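Local structure of ferrichrome-binding protein (Bacillus subtilis subsp. subtilis, 3G9Q) at residues M20-G32 and I248-G260. The protein binds iron(3+)-hydroxamate complexes such as ferrichrome and coprogen and hands them to the membrane-bound permease of the FhuCBGD ABC transporter. Residues are numbered along the deposited sequence; the frame is centred on the assembly and turned at random.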
loop_
_atom_site.group_PDB
_atom_site.type_symbol
_atom_site.label_atom_id
_atom_site.label_comp_id
_atom_site.label_asym_id
_atom_site.label_seq_id
_atom_site.Cartn_x
_atom_site.Cartn_y
_atom_site.Cartn_z
HETATM N N MSE A 20 -1.423 9.777 13.894
HETATM C CA MSE A 20 -0.286 8.995 14.366
HETATM C C MSE A 20 -0.164 7.632 13.673
HETATM O O MSE A 20 0.835 6.922 13.837
HETATM C CB MSE A 20 -0.342 8.854 15.893
HETATM C CG MSE A 20 0.232 10.074 16.633
HETATM SE SE MSE A 20 -0.434 10.319 18.454
HETATM C CE MSE A 20 0.838 9.230 19.449
ATOM N N ALA A 21 -1.173 7.283 12.879
ATOM C CA ALA A 21 -1.170 6.027 12.124
ATOM C C ALA A 21 -0.746 6.333 10.687
ATOM O O ALA A 21 -1.587 6.621 9.842
ATOM C CB ALA A 21 -2.564 5.407 12.134
ATOM N N ASP A 22 0.554 6.273 10.416
ATOM C CA ASP A 22 1.095 6.561 9.078
ATOM C C ASP A 22 0.223 6.110 7.906
ATOM O O ASP A 22 0.018 6.860 6.956
ATOM C CB ASP A 22 2.477 5.919 8.931
ATOM C CG ASP A 22 2.555 4.570 9.614
ATOM O OD1 ASP A 22 2.421 4.547 10.858
ATOM O OD2 ASP A 22 2.746 3.546 8.927
ATOM N N GLY A 23 -0.275 4.878 7.983
ATOM C CA GLY A 23 -1.091 4.321 6.920
ATOM C C GLY A 23 -2.409 4.994 6.571
ATOM O O GLY A 23 -3.074 4.566 5.619
ATOM N N TYR A 24 -2.798 6.027 7.319
ATOM C CA TYR A 24 -4.052 6.732 7.047
ATOM C C TYR A 24 -3.866 8.164 6.543
ATOM O O TYR A 24 -4.822 8.779 6.054
ATOM C CB TYR A 24 -4.960 6.735 8.291
ATOM C CG TYR A 24 -5.399 5.348 8.713
ATOM C CD1 TYR A 24 -5.676 4.365 7.750
ATOM C CD2 TYR A 24 -5.530 5.007 10.056
ATOM C CE1 TYR A 24 -6.062 3.078 8.104
ATOM C CE2 TYR A 24 -5.919 3.726 10.426
ATOM C CZ TYR A 24 -6.181 2.761 9.446
ATOM O OH TYR A 24 -6.543 1.482 9.806
ATOM N N TYR A 25 -2.644 8.692 6.646
ATOM C CA TYR A 25 -2.356 10.059 6.196
ATOM C C TYR A 25 -2.959 10.367 4.825
ATOM O O TYR A 25 -3.647 11.379 4.659
ATOM C CB TYR A 25 -0.842 10.316 6.162
ATOM C CG TYR A 25 -0.489 11.646 5.550
ATOM C CD1 TYR A 25 -0.715 12.844 6.236
ATOM C CD2 TYR A 25 -0.023 11.714 4.256
ATOM C CE1 TYR A 25 -0.487 14.085 5.631
ATOM C CE2 TYR A 25 0.206 12.924 3.645
ATOM C CZ TYR A 25 -0.025 14.114 4.327
ATOM O OH TYR A 25 0.220 15.314 3.676
ATOM N N GLY A 26 -2.696 9.492 3.852
ATOM C CA GLY A 26 -3.228 9.677 2.510
ATOM C C GLY A 26 -4.752 9.737 2.413
ATOM O O GLY A 26 -5.289 10.296 1.455
ATOM N N TYR A 27 -5.450 9.153 3.391
ATOM C CA TYR A 27 -6.920 9.157 3.412
ATOM C C TYR A 27 -7.479 10.551 3.676
ATOM O O TYR A 27 -8.391 11.012 2.992
ATOM C CB TYR A 27 -7.479 8.209 4.496
ATOM C CG TYR A 27 -7.382 6.742 4.162
ATOM C CD1 TYR A 27 -6.222 6.034 4.426
ATOM C CD2 TYR A 27 -8.431 6.075 3.545
ATOM C CE1 TYR A 27 -6.101 4.708 4.083
ATOM C CE2 TYR A 27 -8.319 4.742 3.191
ATOM C CZ TYR A 27 -7.152 4.063 3.463
ATOM O OH TYR A 27 -7.009 2.730 3.116
ATOM N N PHE A 28 -6.924 11.209 4.688
ATOM C CA PHE A 28 -7.357 12.536 5.080
ATOM C C PHE A 28 -6.904 13.534 4.018
ATOM O O PHE A 28 -7.588 14.522 3.756
ATOM C CB PHE A 28 -6.786 12.867 6.468
ATOM C CG PHE A 28 -7.500 12.162 7.606
ATOM C CD1 PHE A 28 -8.463 12.818 8.355
ATOM C CD2 PHE A 28 -7.250 10.824 7.890
ATOM C CE1 PHE A 28 -9.167 12.152 9.361
ATOM C CE2 PHE A 28 -7.953 10.156 8.893
ATOM C CZ PHE A 28 -8.908 10.821 9.624
ATOM N N LYS A 29 -5.761 13.267 3.394
ATOM C CA LYS A 29 -5.263 14.148 2.346
ATOM C C LYS A 29 -6.282 14.118 1.208
ATOM O O LYS A 29 -6.703 15.162 0.714
ATOM C CB LYS A 29 -3.881 13.687 1.852
ATOM C CG LYS A 29 -3.216 14.633 0.862
ATOM C CD LYS A 29 -3.057 16.010 1.442
ATOM C CE LYS A 29 -2.939 17.021 0.322
ATOM N NZ LYS A 29 -3.139 18.410 0.826
ATOM N N THR A 30 -6.698 12.924 0.799
ATOM C CA THR A 30 -7.685 12.829 -0.273
ATOM C C THR A 30 -8.961 13.601 0.097
ATOM O O THR A 30 -9.469 14.388 -0.701
ATOM C CB THR A 30 -8.061 11.362 -0.597
ATOM O OG1 THR A 30 -6.880 10.642 -0.962
ATOM C CG2 THR A 30 -9.037 11.305 -1.768
ATOM N N LEU A 31 -9.465 13.388 1.309
ATOM C CA LEU A 31 -10.674 14.070 1.756
ATOM C C LEU A 31 -10.480 15.589 1.883
ATOM O O LEU A 31 -11.450 16.355 1.852
ATOM C CB LEU A 31 -11.148 13.477 3.094
ATOM C CG LEU A 31 -12.037 12.220 3.155
ATOM C CD1 LEU A 31 -12.145 11.542 1.829
ATOM C CD2 LEU A 31 -11.473 11.290 4.216
ATOM N N GLY A 32 -9.231 16.032 2.018
ATOM C CA GLY A 32 -8.960 17.461 2.140
ATOM C C GLY A 32 -8.803 17.977 3.562
ATOM O O GLY A 32 -8.592 19.172 3.771
ATOM N N ILE A 248 9.020 0.866 0.362
ATOM C CA ILE A 248 8.358 1.961 1.068
ATOM C C ILE A 248 7.085 2.422 0.362
ATOM O O ILE A 248 6.100 2.799 0.995
ATOM C CB ILE A 248 9.292 3.167 1.199
ATOM C CG1 ILE A 248 10.653 2.693 1.724
ATOM C CG2 ILE A 248 8.640 4.228 2.113
ATOM C CD1 ILE A 248 11.768 3.730 1.637
ATOM N N GLY A 249 7.116 2.387 -0.960
ATOM C CA GLY A 249 5.962 2.808 -1.719
ATOM C C GLY A 249 4.791 1.862 -1.568
ATOM O O GLY A 249 3.651 2.310 -1.455
ATOM N N PHE A 250 5.071 0.562 -1.557
ATOM C CA PHE A 250 4.026 -0.454 -1.435
ATOM C C PHE A 250 3.682 -0.860 -0.001
ATOM O O PHE A 250 2.961 -1.835 0.244
ATOM C CB PHE A 250 4.416 -1.677 -2.253
ATOM C CG PHE A 250 4.277 -1.470 -3.723
ATOM C CD1 PHE A 250 3.181 -1.987 -4.405
ATOM C CD2 PHE A 250 5.227 -0.724 -4.421
ATOM C CE1 PHE A 250 3.030 -1.761 -5.771
ATOM C CE2 PHE A 250 5.098 -0.484 -5.785
ATOM C CZ PHE A 250 3.998 -1.001 -6.470
ATOM N N TYR A 251 4.209 -0.071 0.926
ATOM C CA TYR A 251 4.016 -0.231 2.349
ATOM C C TYR A 251 2.594 0.171 2.722
ATOM O O TYR A 251 1.990 -0.441 3.594
ATOM C CB TYR A 251 5.008 0.671 3.072
ATOM C CG TYR A 251 5.337 0.243 4.473
ATOM C CD1 TYR A 251 4.403 0.368 5.509
ATOM C CD2 TYR A 251 6.590 -0.298 4.768
ATOM C CE1 TYR A 251 4.716 -0.036 6.809
ATOM C CE2 TYR A 251 6.912 -0.706 6.052
ATOM C CZ TYR A 251 5.977 -0.573 7.066
ATOM O OH TYR A 251 6.326 -0.984 8.326
ATOM N N PHE A 252 2.058 1.197 2.062
ATOM C CA PHE A 252 0.701 1.662 2.358
ATOM C C PHE A 252 -0.307 1.303 1.277
ATOM O O PHE A 252 0.067 0.920 0.173
ATOM C CB PHE A 252 0.663 3.185 2.545
ATOM C CG PHE A 252 1.819 3.736 3.332
ATOM C CD1 PHE A 252 2.990 4.109 2.688
ATOM C CD2 PHE A 252 1.740 3.877 4.721
ATOM C CE1 PHE A 252 4.065 4.615 3.412
ATOM C CE2 PHE A 252 2.814 4.382 5.453
ATOM C CZ PHE A 252 3.975 4.751 4.800
ATOM N N THR A 253 -1.588 1.450 1.605
ATOM C CA THR A 253 -2.670 1.161 0.674
ATOM C C THR A 253 -3.742 2.244 0.754
ATOM O O THR A 253 -4.928 1.965 0.609
ATOM C CB THR A 253 -3.353 -0.211 0.973
ATOM O OG1 THR A 253 -3.892 -0.208 2.306
ATOM C CG2 THR A 253 -2.358 -1.362 0.827
ATOM N N ASP A 254 -3.327 3.479 1.001
ATOM C CA ASP A 254 -4.267 4.594 1.075
ATOM C C ASP A 254 -4.521 5.047 -0.369
ATOM O O ASP A 254 -3.772 4.683 -1.272
ATOM C CB ASP A 254 -3.660 5.730 1.893
ATOM C CG ASP A 254 -2.284 6.128 1.386
ATOM O OD1 ASP A 254 -1.324 5.350 1.599
ATOM O OD2 ASP A 254 -2.174 7.204 0.759
ATOM N N PRO A 255 -5.567 5.860 -0.600
ATOM C CA PRO A 255 -5.955 6.375 -1.927
ATOM C C PRO A 255 -4.822 6.962 -2.782
ATOM O O PRO A 255 -4.774 6.757 -4.005
ATOM C CB PRO A 255 -7.022 7.413 -1.597
ATOM C CG PRO A 255 -7.665 6.848 -0.366
ATOM C CD PRO A 255 -6.463 6.386 0.446
ATOM N N ILE A 256 -3.921 7.708 -2.151
ATOM C CA ILE A 256 -2.799 8.293 -2.879
ATOM C C ILE A 256 -1.761 7.240 -3.270
ATOM O O ILE A 256 -1.268 7.239 -4.396
ATOM C CB ILE A 256 -2.068 9.342 -2.049
ATOM C CG1 ILE A 256 -3.045 10.426 -1.619
ATOM C CG2 ILE A 256 -0.882 9.887 -2.858
ATOM C CD1 ILE A 256 -2.518 11.374 -0.547
ATOM N N SER A 257 -1.411 6.372 -2.321
ATOM C CA SER A 257 -0.426 5.330 -2.563
ATOM C C SER A 257 -0.927 4.339 -3.607
ATOM O O SER A 257 -0.160 3.869 -4.459
ATOM C CB SER A 257 -0.105 4.577 -1.273
ATOM O OG SER A 257 0.653 5.371 -0.379
ATOM N N LEU A 258 -2.217 4.018 -3.527
ATOM C CA LEU A 258 -2.838 3.094 -4.463
ATOM C C LEU A 258 -2.730 3.665 -5.873
ATOM O O LEU A 258 -2.432 2.937 -6.824
ATOM C CB LEU A 258 -4.310 2.852 -4.088
ATOM C CG LEU A 258 -4.583 2.017 -2.827
ATOM C CD1 LEU A 258 -6.081 1.882 -2.601
ATOM C CD2 LEU A 258 -3.937 0.643 -2.975
ATOM N N GLU A 259 -2.965 4.967 -6.014
ATOM C CA GLU A 259 -2.857 5.598 -7.323
ATOM C C GLU A 259 -1.428 5.492 -7.838
ATOM O O GLU A 259 -1.208 5.114 -8.988
ATOM C CB GLU A 259 -3.286 7.066 -7.260
ATOM C CG GLU A 259 -4.779 7.271 -7.508
ATOM C CD GLU A 259 -5.178 8.739 -7.588
ATOM O OE1 GLU A 259 -5.352 9.385 -6.528
ATOM O OE2 GLU A 259 -5.304 9.239 -8.721
ATOM N N GLY A 260 -0.461 5.817 -6.984
ATOM C CA GLY A 260 0.936 5.734 -7.375
ATOM C C GLY A 260 1.374 4.318 -7.722
ATOM O O GLY A 260 2.151 4.103 -8.662
#
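Pro-255 sits squarely over one face of the Tyr-27 ring, its CD 3.6 Å from the ring centroid and over its centre, a CH-pi contact between the first turn of helix 255-270 and the first turn of helix 25-31. Tyr-27 CG lies anti to the carbonyl carbon (chi1 -75°), which lays the ring along the start of the other helix: Tyr-27 CE1 is 3.4 Å from Asp-254 CB, and the hydroxyl ends near the carbonyl of Thr-253. One turn on, Thr-30 OG1 meets the proline ring at Pro-255 CB. Thr-30 OG1 also turns back on its own helix, donating to Gly-26 O at 2.9 Å, so this carbonyl serves both the backbone N and the side chain of Thr-30. Gly-26, without a side chain, lets the other segment come close; the CA atoms of Gly-26 and Asp-254 are 5.4 Å apart, and Ile-256 CD1 rests against both Gly-26 CA and the CB and CG of Lys-29. Farther toward the loop, Phe-252 turns its ring edge to Gly-23 CA, 3.6 Å from Phe-252 CD2, and to the Asp-22 carboxylate, whose plane stands 75° from the ring.

Asp-254 is the N-cap of helix 255-270. Asp-254 OD2 accepts from Ser-257 N, which lies above the carboxylate plane, while Ser-257 OG donates to Asp-254 OD1 at 2.8 Å and is also hydrogen-bonded to Asn-45 ND2. Around the contact, Trp-124 of helix 118-143 packs on Thr-30 and Pro-255, and Leu-108 of helix 106-115 touches Tyr-27. Helix 25-31 and the opening turns 255-260 of the C-terminal helix cross at 96°, joining that helix to the N-terminal lobe with its parallel sheet, beside the long helix 118-143 that links the two lobes, as is characteristic of the FhuD-like helical-backbone fold of iron-siderophore-binding proteins.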